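Local atomic coordinates of M152 protein (Murid herpesvirus 1, PDB entry 4G59), a protein that adopts an MHC class I-like fold and probably helps the virus evade immune recognition by binding cellular ligands of the NKG2D receptor. Residues 209-212 and 218-221; 235-240 and 248-253. All blocks are in the same frame, centred on the assembly; numbering follows the deposited sequence.

How the contacts relate
Both contacts join the two sheets of the immunoglobulin-like domain, and their centres lie 7 Å apart. Contact 1 brings together across the sandwich the edge strands 210-213 and 220-225; contact 2 does the same for their inner neighbours, 250-253 and 231-238. Backbone bonds tie the two together, from Ser212 to Val251 in one sheet and from Tyr220 to Trp236 in the other. The chemistry follows position. At the sandwich margin, contact 1 mixes isoleucine packing with a lysine-to-carbonyl bond beside a glycan. Contact 2 lies in the interior, where leucine, alanine and phenylalanine side chains meet without polar help; Trp236 and Asp238, on the outer face of strand 231-238, reach another protein chain.

Contact 1 (209-212 and 218-221); sequences YNIS and DIYK. With NAG (2-acetamido-2-deoxy-beta-D-glucopyranose), chain F.
Ile219 drives its CD1 against the backbone of Ser212, 3.5 Å from Ser212 CA, and meets Ile211 more loosely, with CD1 4.3 Å from Ile211 CG1. The tight side continues at Ile211, whose CG2 rests 3.5 Å from Lys221 CB; these two side chains run past one another in opposite directions. Ile211 and Ile219 also both touch Ala235 of strand 231-238, so the packed side merges with the hydrophobic interior. The segments run onto the outermost strands of two facing antiparallel sheets, the edge strands of a C-type immunoglobulin-like sandwich, and the chain crosses from one sheet to the other between them. Solvent-exposed Lys221 forms the rim, its aliphatic stem packed on Ile211. A bend at chi4 (-63°) turns its ammonium back to the facing strand, where NZ bonds to Ile211 O at 3.0 Å, nearly collinear with the carbonyl (168°). The loose part is Asn210, which extends on this outer side with CG anti to the backbone N (chi1 -179°); its OD1 stays 4.2 Å from Lys221 CE. Its ND2 carries the N-linked sugar through a 1.4 Å bond to NAG C1, and the acetamido C7 of NAG folds back to 3.5 Å from Asn210 CB.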
loop_
_atom_site.group_PDB
_atom_site.type_symbol
_atom_site.label_atom_id
_atom_site.label_comp_id
_atom_site.label_asym_id
_atom_site.label_seq_id
_atom_site.Cartn_x
_atom_site.Cartn_y
_atom_site.Cartn_z
ATOM N N TYR B 209 -11.661 7.524 -4.749
ATOM C CA TYR B 209 -11.946 8.715 -3.979
ATOM C C TYR B 209 -10.673 9.467 -3.641
ATOM O O TYR B 209 -9.591 8.889 -3.516
ATOM C CB TYR B 209 -12.656 8.354 -2.675
ATOM C CG TYR B 209 -13.929 7.553 -2.840
ATOM C CD1 TYR B 209 -15.138 8.171 -3.135
ATOM C CD2 TYR B 209 -13.926 6.178 -2.657
ATOM C CE1 TYR B 209 -16.315 7.421 -3.262
ATOM C CE2 TYR B 209 -15.080 5.428 -2.782
ATOM C CZ TYR B 209 -16.261 6.046 -3.090
ATOM O OH TYR B 209 -17.392 5.268 -3.208
ATOM N N ASN B 210 -10.815 10.778 -3.504
ATOM C CA ASN B 210 -9.713 11.617 -3.082
ATOM C C ASN B 210 -10.102 12.342 -1.804
ATOM O O ASN B 210 -11.122 13.030 -1.755
ATOM C CB ASN B 210 -9.351 12.623 -4.174
ATOM C CG ASN B 210 -8.192 13.517 -3.782
ATOM O OD1 ASN B 210 -7.641 13.394 -2.688
ATOM N ND2 ASN B 210 -7.816 14.424 -4.676
ATOM N N ILE B 211 -9.279 12.196 -0.774
ATOM C CA ILE B 211 -9.508 12.890 0.481
ATOM C C ILE B 211 -8.359 13.885 0.705
ATOM O O ILE B 211 -7.184 13.535 0.553
ATOM C CB ILE B 211 -9.640 11.892 1.640
ATOM C CG1 ILE B 211 -9.875 12.603 2.959
ATOM C CG2 ILE B 211 -8.420 11.032 1.770
ATOM C CD1 ILE B 211 -10.524 11.671 4.001
ATOM N N SER B 212 -8.705 15.127 1.025
ATOM C CA SER B 212 -7.722 16.168 1.249
ATOM C C SER B 212 -8.366 17.171 2.203
ATOM O O SER B 212 -9.552 17.032 2.534
ATOM C CB SER B 212 -7.328 16.826 -0.075
ATOM O OG SER B 212 -8.405 17.581 -0.614
ATOM N N ASP B 218 -1.247 19.384 4.095
ATOM C CA ASP B 218 -1.098 17.955 3.780
ATOM C C ASP B 218 -1.652 17.043 4.879
ATOM O O ASP B 218 -1.594 17.357 6.074
ATOM C CB ASP B 218 0.352 17.585 3.458
ATOM C CG ASP B 218 0.819 18.155 2.127
ATOM O OD1 ASP B 218 -0.009 18.230 1.187
ATOM O OD2 ASP B 218 2.013 18.528 2.026
ATOM N N ILE B 219 -2.219 15.925 4.451
ATOM C CA ILE B 219 -2.666 14.878 5.353
ATOM C C ILE B 219 -2.166 13.557 4.798
ATOM O O ILE B 219 -1.771 13.468 3.639
ATOM C CB ILE B 219 -4.207 14.822 5.450
ATOM C CG1 ILE B 219 -4.837 14.700 4.064
ATOM C CG2 ILE B 219 -4.755 16.052 6.152
ATOM C CD1 ILE B 219 -6.344 14.778 4.129
ATOM N N TYR B 220 -2.187 12.531 5.631
ATOM C CA TYR B 220 -1.782 11.212 5.219
ATOM C C TYR B 220 -3.069 10.425 4.994
ATOM O O TYR B 220 -3.970 10.458 5.828
ATOM C CB TYR B 220 -0.931 10.590 6.329
ATOM C CG TYR B 220 -0.571 9.151 6.063
ATOM C CD1 TYR B 220 0.140 8.799 4.937
ATOM C CD2 TYR B 220 -0.949 8.146 6.944
ATOM C CE1 TYR B 220 0.460 7.491 4.683
ATOM C CE2 TYR B 220 -0.631 6.827 6.699
ATOM C CZ TYR B 220 0.067 6.510 5.565
ATOM O OH TYR B 220 0.394 5.200 5.321
ATOM N N LYS B 221 -3.167 9.740 3.861
ATOM C CA LYS B 221 -4.415 9.085 3.481
ATOM C C LYS B 221 -4.109 7.753 2.855
ATOM O O LYS B 221 -3.008 7.553 2.330
ATOM C CB LYS B 221 -5.200 9.922 2.471
ATOM C CG LYS B 221 -4.333 10.618 1.451
ATOM C CD LYS B 221 -5.061 10.885 0.145
ATOM C CE LYS B 221 -4.312 11.943 -0.669
ATOM N NZ LYS B 221 -4.239 13.276 0.019
HETATM C C1 NAG F . -6.630 14.624 -5.377
HETATM C C2 NAG F . -7.078 14.701 -6.831
HETATM C C3 NAG F . -5.864 14.954 -7.712
HETATM C C4 NAG F . -5.207 16.235 -7.231
HETATM C C5 NAG F . -4.819 16.049 -5.770
HETATM C C6 NAG F . -4.087 17.274 -5.236
HETATM C C7 NAG F . -9.023 13.448 -7.556
HETATM C C8 NAG F . -9.591 12.114 -7.943
HETATM N N2 NAG F . -7.736 13.471 -7.222
HETATM O O3 NAG F . -6.267 15.097 -9.054
HETATM O O4 NAG F . -4.057 16.500 -8.001
HETATM O O5 NAG F . -5.998 15.839 -5.024
HETATM O O6 NAG F . -3.781 17.080 -3.873
HETATM O O7 NAG F . -9.734 14.453 -7.555
#

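Contact 2 (235-240 and 248-253); sequences AWLDLR and FAFVIS
Leu237 touches both phenylalanines of the opposite segment, and with Phe250 and Phe248 it accounts for most of the surface buried here. Root and tip of the side chain do separate work: CB lies 3.8 Å from Phe250 CZ, whereas the CD2 methyl sits over one face of Phe248. That second approach is a CH-pi contact, with Leu237 CD2 3.8 Å from the centroid of the Phe248 ring and only 11° off the ring normal. Leu237 has CG anti to its own N (chi1 164°), which carries the branch across the gap; Phe248 uses a different position, its ring set between backbone N and carbonyl carbon (chi1 60°), presenting that face to the methyl. Phe250 reaches further along strand 231-238, with CE1 4.2 Å from Ala235 CB; both Ala235 and Leu237 meet this ring obliquely. At the other end Leu239 CD2 comes within 4.1 Å of Phe248 CE2, the side chains crossing at about a right angle.

Alternation along strand 231-238 explains the sorting of residues. Ala235 and Leu237 face into the immunoglobulin-like sandwich, where Leu213 of strand 210-213 touches both Leu237 and Phe250, and Val197 and Cys199 of strand 196-203 touch Phe250. Trp236 points to the outer face, where it stacks on an aromatic side chain of another protein, and Asp238 OD2 forms a salt bridge to a basic side chain of that chain. With only carbon atoms meeting across the gap, this part of the join rests on apolar burial and shape fit, with the Leu237 methyl centred over the Phe248 face as its most specific, weakly directional feature.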
loop_
_atom_site.group_PDB
_atom_site.type_symbol
_atom_site.label_atom_id
_atom_site.label_comp_id
_atom_site.label_asym_id
_atom_site.label_seq_id
_atom_site.Cartn_x
_atom_site.Cartn_y
_atom_site.Cartn_z
ATOM N N ALA B 235 -7.978 9.257 6.500
ATOM C CA ALA B 235 -6.922 10.286 6.446
ATOM C C ALA B 235 -6.597 10.788 7.832
ATOM O O ALA B 235 -7.465 10.788 8.710
ATOM C CB ALA B 235 -7.319 11.468 5.538
ATOM N N TRP B 236 -5.365 11.250 8.014
ATOM C CA TRP B 236 -4.903 11.739 9.301
ATOM C C TRP B 236 -4.363 13.163 9.227
ATOM O O TRP B 236 -3.563 13.493 8.338
ATOM C CB TRP B 236 -3.808 10.821 9.829
ATOM C CG TRP B 236 -4.342 9.496 10.247
ATOM C CD1 TRP B 236 -4.448 8.373 9.482
ATOM C CD2 TRP B 236 -4.846 9.153 11.543
ATOM N NE1 TRP B 236 -4.988 7.344 10.226
ATOM C CE2 TRP B 236 -5.246 7.799 11.495
ATOM C CE3 TRP B 236 -5.010 9.856 12.734
ATOM C CZ2 TRP B 236 -5.801 7.136 12.608
ATOM C CZ3 TRP B 236 -5.556 9.195 13.842
ATOM C CH2 TRP B 236 -5.943 7.854 13.768
ATOM N N LEU B 237 -4.807 13.987 10.175
ATOM C CA LEU B 237 -4.359 15.370 10.312
ATOM C C LEU B 237 -3.627 15.515 11.649
ATOM O O LEU B 237 -4.030 14.933 12.681
ATOM C CB LEU B 237 -5.566 16.334 10.261
ATOM C CG LEU B 237 -5.393 17.785 10.738
ATOM C CD1 LEU B 237 -4.552 18.580 9.752
ATOM C CD2 LEU B 237 -6.725 18.496 10.977
ATOM N N ASP B 238 -2.556 16.288 11.620
ATOM C CA ASP B 238 -1.858 16.632 12.828
ATOM C C ASP B 238 -2.203 18.079 13.055
ATOM O O ASP B 238 -1.816 18.936 12.287
ATOM C CB ASP B 238 -0.355 16.481 12.634
ATOM C CG ASP B 238 0.422 16.665 13.914
ATOM O OD1 ASP B 238 -0.143 17.169 14.892
ATOM O OD2 ASP B 238 1.604 16.301 13.945
ATOM N N LEU B 239 -2.930 18.356 14.119
ATOM C CA LEU B 239 -3.240 19.716 14.448
ATOM C C LEU B 239 -1.864 20.273 14.707
ATOM O O LEU B 239 -0.955 19.546 15.077
ATOM C CB LEU B 239 -4.104 19.800 15.700
ATOM C CG LEU B 239 -5.516 19.233 15.602
ATOM C CD1 LEU B 239 -6.205 19.295 16.932
ATOM C CD2 LEU B 239 -6.323 19.957 14.559
ATOM N N ARG B 240 -1.685 21.554 14.476
ATOM C CA ARG B 240 -0.377 22.147 14.654
ATOM C C ARG B 240 0.376 21.974 13.361
ATOM O O ARG B 240 1.568 22.219 13.301
ATOM C CB ARG B 240 0.445 21.368 15.681
ATOM C CG ARG B 240 1.248 20.202 15.154
ATOM C CD ARG B 240 2.335 19.839 16.164
ATOM N NE ARG B 240 3.047 18.603 15.851
ATOM C CZ ARG B 240 2.967 17.489 16.572
ATOM N NH1 ARG B 240 2.208 17.451 17.659
ATOM N NH2 ARG B 240 3.647 16.413 16.210
ATOM N N PHE B 248 -10.934 23.465 10.309
ATOM C CA PHE B 248 -10.489 22.684 9.167
ATOM C C PHE B 248 -11.675 21.891 8.649
ATOM O O PHE B 248 -12.658 21.669 9.366
ATOM C CB PHE B 248 -9.389 21.714 9.599
ATOM C CG PHE B 248 -9.828 20.755 10.664
ATOM C CD1 PHE B 248 -10.384 19.529 10.332
ATOM C CD2 PHE B 248 -9.696 21.083 12.000
ATOM C CE1 PHE B 248 -10.789 18.661 11.309
ATOM C CE2 PHE B 248 -10.097 20.213 12.974
ATOM C CZ PHE B 248 -10.648 19.007 12.630
ATOM N N ALA B 249 -11.590 21.451 7.403
ATOM C CA ALA B 249 -12.578 20.502 6.915
ATOM C C ALA B 249 -11.920 19.505 6.001
ATOM O O ALA B 249 -11.056 19.859 5.188
ATOM C CB ALA B 249 -13.730 21.206 6.210
ATOM N N PHE B 250 -12.317 18.246 6.149
ATOM C CA PHE B 250 -11.852 17.227 5.223
ATOM C C PHE B 250 -12.752 17.288 4.010
ATOM O O PHE B 250 -13.969 17.388 4.150
ATOM C CB PHE B 250 -11.941 15.850 5.872
ATOM C CG PHE B 250 -10.916 15.625 6.958
ATOM C CD1 PHE B 250 -9.685 15.090 6.652
ATOM C CD2 PHE B 250 -11.194 15.942 8.282
ATOM C CE1 PHE B 250 -8.734 14.873 7.642
ATOM C CE2 PHE B 250 -10.238 15.735 9.292
ATOM C CZ PHE B 250 -9.010 15.199 8.970
ATOM N N VAL B 251 -12.165 17.247 2.819
ATOM C CA VAL B 251 -12.955 17.156 1.594
ATOM C C VAL B 251 -12.718 15.798 0.959
ATOM O O VAL B 251 -11.570 15.391 0.745
ATOM C CB VAL B 251 -12.632 18.273 0.586
ATOM C CG1 VAL B 251 -13.529 18.149 -0.649
ATOM C CG2 VAL B 251 -12.829 19.623 1.232
ATOM N N ILE B 252 -13.819 15.098 0.692
ATOM C CA ILE B 252 -13.781 13.780 0.086
ATOM C C ILE B 252 -14.461 13.910 -1.254
ATOM O O ILE B 252 -15.625 14.298 -1.324
ATOM C CB ILE B 252 -14.553 12.777 0.934
ATOM C CG1 ILE B 252 -13.931 12.670 2.322
ATOM C CG2 ILE B 252 -14.522 11.428 0.290
ATOM C CD1 ILE B 252 -14.783 11.878 3.325
ATOM N N SER B 253 -13.745 13.613 -2.326
ATOM C CA SER B 253 -14.306 13.810 -3.647
ATOM C C SER B 253 -14.319 12.534 -4.486
ATOM O O SER B 253 -13.415 11.706 -4.407
ATOM C CB SER B 253 -13.556 14.915 -4.367
ATOM O OG SER B 253 -12.318 14.427 -4.806
#